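YghZ aldo-keto reductase (PDB 3N6Q) probably reduces aldehydes and ketones to alcohols with a nicotinamide cofactor, as other TIM-barrel aldo-keto reductases do. Local coordinates at residues Y136-E142 and S168-R174. Numbering follows the deposited sequence.
Sequences YSHRVDE and SSYSPER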
loop_
_atom_site.group_PDB
_atom_site.type_symbol
_atom_site.label_atom_id
_atom_site.label_comp_id
_atom_site.label_asym_id
_atom_site.label_seq_id
_atom_site.Cartn_x
_atom_site.Cartn_y
_atom_site.Cartn_z
ATOM N N TYR B 136 -1.007 -20.143 0.381
ATOM C CA TYR B 136 -0.216 -21.014 -0.542
ATOM C C TYR B 136 -0.700 -20.893 -1.995
ATOM O O TYR B 136 -1.904 -20.956 -2.254
ATOM C CB TYR B 136 -0.524 -22.464 -0.219
ATOM C CG TYR B 136 0.233 -23.013 0.992
ATOM C CD1 TYR B 136 1.432 -23.744 0.822
ATOM C CD2 TYR B 136 -0.327 -22.900 2.290
ATOM C CE1 TYR B 136 2.064 -24.398 1.915
ATOM C CE2 TYR B 136 0.329 -23.504 3.413
ATOM C CZ TYR B 136 1.509 -24.264 3.202
ATOM O OH TYR B 136 2.081 -24.858 4.311
ATOM N N SER B 137 0.248 -21.013 -2.945
ATOM C CA SER B 137 -0.061 -21.630 -4.219
ATOM C C SER B 137 -0.192 -23.144 -4.004
ATOM O O SER B 137 0.812 -23.817 -3.629
ATOM C CB SER B 137 1.081 -21.274 -5.209
ATOM O OG SER B 137 0.823 -21.983 -6.401
ATOM N N HIS B 138 -1.364 -23.722 -4.312
ATOM C CA HIS B 138 -1.689 -25.140 -3.915
ATOM C C HIS B 138 -0.998 -26.180 -4.821
ATOM O O HIS B 138 -0.836 -27.374 -4.462
ATOM C CB HIS B 138 -3.219 -25.364 -3.944
ATOM C CG HIS B 138 -3.690 -26.434 -3.004
ATOM N ND1 HIS B 138 -5.025 -26.597 -2.676
ATOM C CD2 HIS B 138 -3.032 -27.480 -2.444
ATOM C CE1 HIS B 138 -5.169 -27.692 -1.947
ATOM N NE2 HIS B 138 -3.969 -28.232 -1.765
ATOM N N ARG B 139 -0.621 -25.746 -6.014
ATOM C CA ARG B 139 -0.002 -26.643 -7.011
ATOM C C ARG B 139 0.650 -25.855 -8.099
ATOM O O ARG B 139 0.401 -24.639 -8.278
ATOM C CB ARG B 139 -0.984 -27.658 -7.599
ATOM C CG ARG B 139 -2.206 -27.001 -8.370
ATOM C CD ARG B 139 -2.667 -27.882 -9.573
ATOM N NE ARG B 139 -4.022 -27.502 -10.015
ATOM C CZ ARG B 139 -4.901 -28.290 -10.667
ATOM N NH1 ARG B 139 -4.555 -29.520 -11.078
ATOM N NH2 ARG B 139 -6.143 -27.839 -10.935
ATOM N N VAL B 140 1.445 -26.545 -8.909
ATOM C CA VAL B 140 2.019 -25.883 -10.087
ATOM C C VAL B 140 0.966 -25.681 -11.206
ATOM O O VAL B 140 0.266 -26.626 -11.569
ATOM C CB VAL B 140 3.207 -26.761 -10.622
ATOM C CG1 VAL B 140 3.723 -26.259 -12.020
ATOM C CG2 VAL B 140 4.324 -26.753 -9.591
ATOM N N ASP B 141 0.952 -24.497 -11.822
ATOM C CA ASP B 141 0.216 -24.287 -13.088
ATOM C C ASP B 141 1.259 -24.034 -14.175
ATOM O O ASP B 141 1.880 -22.976 -14.181
ATOM C CB ASP B 141 -0.661 -23.039 -12.949
ATOM C CG ASP B 141 -1.475 -22.740 -14.205
ATOM O OD1 ASP B 141 -1.359 -23.527 -15.162
ATOM O OD2 ASP B 141 -2.273 -21.734 -14.188
ATOM N N GLU B 142 1.453 -25.000 -15.071
ATOM C CA GLU B 142 2.514 -24.839 -16.135
ATOM C C GLU B 142 2.167 -23.737 -17.136
ATOM O O GLU B 142 3.032 -23.191 -17.858
ATOM C CB GLU B 142 2.698 -26.158 -16.870
ATOM C CG GLU B 142 3.412 -27.177 -16.002
ATOM C CD GLU B 142 3.813 -28.450 -16.762
ATOM O OE1 GLU B 142 3.627 -28.506 -18.009
ATOM O OE2 GLU B 142 4.342 -29.370 -16.096
ATOM N N SER B 168 2.937 -25.458 -2.548
ATOM C CA SER B 168 2.647 -26.889 -2.369
ATOM C C SER B 168 2.843 -27.660 -3.661
ATOM O O SER B 168 2.386 -27.251 -4.706
ATOM C CB SER B 168 1.208 -27.107 -1.811
ATOM O OG SER B 168 0.998 -28.484 -1.532
ATOM N N SER B 169 3.625 -28.741 -3.563
ATOM C CA SER B 169 3.899 -29.659 -4.658
ATOM C C SER B 169 4.626 -29.074 -5.862
ATOM O O SER B 169 4.393 -29.476 -7.005
ATOM C CB SER B 169 2.686 -30.508 -5.015
ATOM O OG SER B 169 2.042 -31.025 -3.817
ATOM N N TYR B 170 5.580 -28.188 -5.590
ATOM C CA TYR B 170 6.460 -27.625 -6.613
ATOM C C TYR B 170 7.712 -28.475 -6.603
ATOM O O TYR B 170 8.232 -28.766 -5.542
ATOM C CB TYR B 170 6.835 -26.194 -6.260
ATOM C CG TYR B 170 5.767 -25.196 -6.705
ATOM C CD1 TYR B 170 4.465 -25.272 -6.181
ATOM C CD2 TYR B 170 6.117 -24.126 -7.506
ATOM C CE1 TYR B 170 3.458 -24.329 -6.578
ATOM C CE2 TYR B 170 5.172 -23.159 -7.856
ATOM C CZ TYR B 170 3.867 -23.257 -7.369
ATOM O OH TYR B 170 2.988 -22.269 -7.775
ATOM N N SER B 171 8.191 -28.846 -7.787
ATOM C CA SER B 171 9.546 -29.451 -7.887
ATOM C C SER B 171 10.659 -28.604 -7.248
ATOM O O SER B 171 10.526 -27.388 -7.032
ATOM C CB SER B 171 9.872 -29.700 -9.364
ATOM O OG SER B 171 10.039 -28.428 -10.013
ATOM N N PRO B 172 11.842 -29.230 -7.008
ATOM C CA PRO B 172 12.994 -28.437 -6.589
ATOM C C PRO B 172 13.283 -27.211 -7.464
ATOM O O PRO B 172 13.543 -26.117 -6.934
ATOM C CB PRO B 172 14.176 -29.458 -6.595
ATOM C CG PRO B 172 13.535 -30.815 -6.523
ATOM C CD PRO B 172 12.137 -30.682 -7.161
ATOM N N GLU B 173 13.327 -27.396 -8.782
ATOM C CA GLU B 173 13.710 -26.319 -9.693
ATOM C C GLU B 173 12.651 -25.194 -9.615
ATOM O O GLU B 173 13.004 -24.017 -9.547
ATOM C CB GLU B 173 13.748 -26.886 -11.119
ATOM C CG GLU B 173 14.818 -28.010 -11.333
ATOM C CD GLU B 173 14.525 -29.388 -10.631
ATOM O OE1 GLU B 173 13.330 -29.799 -10.406
ATOM O OE2 GLU B 173 15.547 -30.083 -10.351
ATOM N N ARG B 174 11.366 -25.573 -9.661
ATOM C CA ARG B 174 10.278 -24.561 -9.522
ATOM C C ARG B 174 10.283 -23.860 -8.133
ATOM O O ARG B 174 10.107 -22.633 -8.034
ATOM C CB ARG B 174 8.932 -25.161 -9.834
ATOM C CG ARG B 174 8.755 -25.437 -11.333
ATOM C CD ARG B 174 7.416 -26.105 -11.642
ATOM N NE ARG B 174 7.209 -26.284 -13.090
ATOM C CZ ARG B 174 6.666 -25.366 -13.914
ATOM N NH1 ARG B 174 6.449 -24.113 -13.500
ATOM N NH2 ARG B 174 6.452 -25.679 -15.200
HETATM O O HOH W 1 -0.418 -29.931 -4.297
HETATM O O HOH W 2 1.969 -29.371 -8.458
HETATM O O HOH W 3 2.947 -22.474 -10.685
HETATM O O HOH W 4 4.709 -22.210 -14.946
HETATM O O HOH W 5 5.830 -24.006 -17.309
#
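V140 lies between Y170 and R174 where two neighbouring parallel strands of the TIM barrel, 132-137 and 162-168, run out at the C-terminal rim of the barrel, and it illustrates how one branched residue can join two successive beta-alpha loops. Its two methyls divide the work. CG2 sits over the centre of the Y170 ring in a CH-pi contact, 3.6 Å from the ring centroid and 13° off the normal. CG1, placed anti to the backbone N (chi1 170°), instead covers one face of the R174 guanidinium, 3.6 Å from CZ. The phenol then reaches back to the strand end, where Y170 OH and S137 OG form a short hydrogen bond of 2.6 Å near the plane of the ring. Replacing Y170 by an alanine would remove the ring and its hydroxyl, which would probably leave S137 OG without this bond and a gap against V140 CG2.

Further out, R174 extends to NE and passes E142 at about a right angle. E142 OE2 and R174 NH2 are 4.3 Å apart, too far for a salt bridge and with no N-H aimed at the oxygen, so any attraction is probably one of charge only. Water bridges join R174 NH1 to D141 O, R174 NH2 to E142 O and, beside the ring, Y170 OH to D141 N.

Behind this layer the two strands are tied at their ends: S168 N donates to S137 O at 2.9 Å. The hydroxyl of S168 bonds to Q193 O on the next strand. T149 of helix 146-158 touches both S137 and Y170, and M146 touches R174. At the start of helix 172-183, S171 is the N-cap, its OG accepting from R174 N at 3.2 Å with an N-H...O angle of 163°.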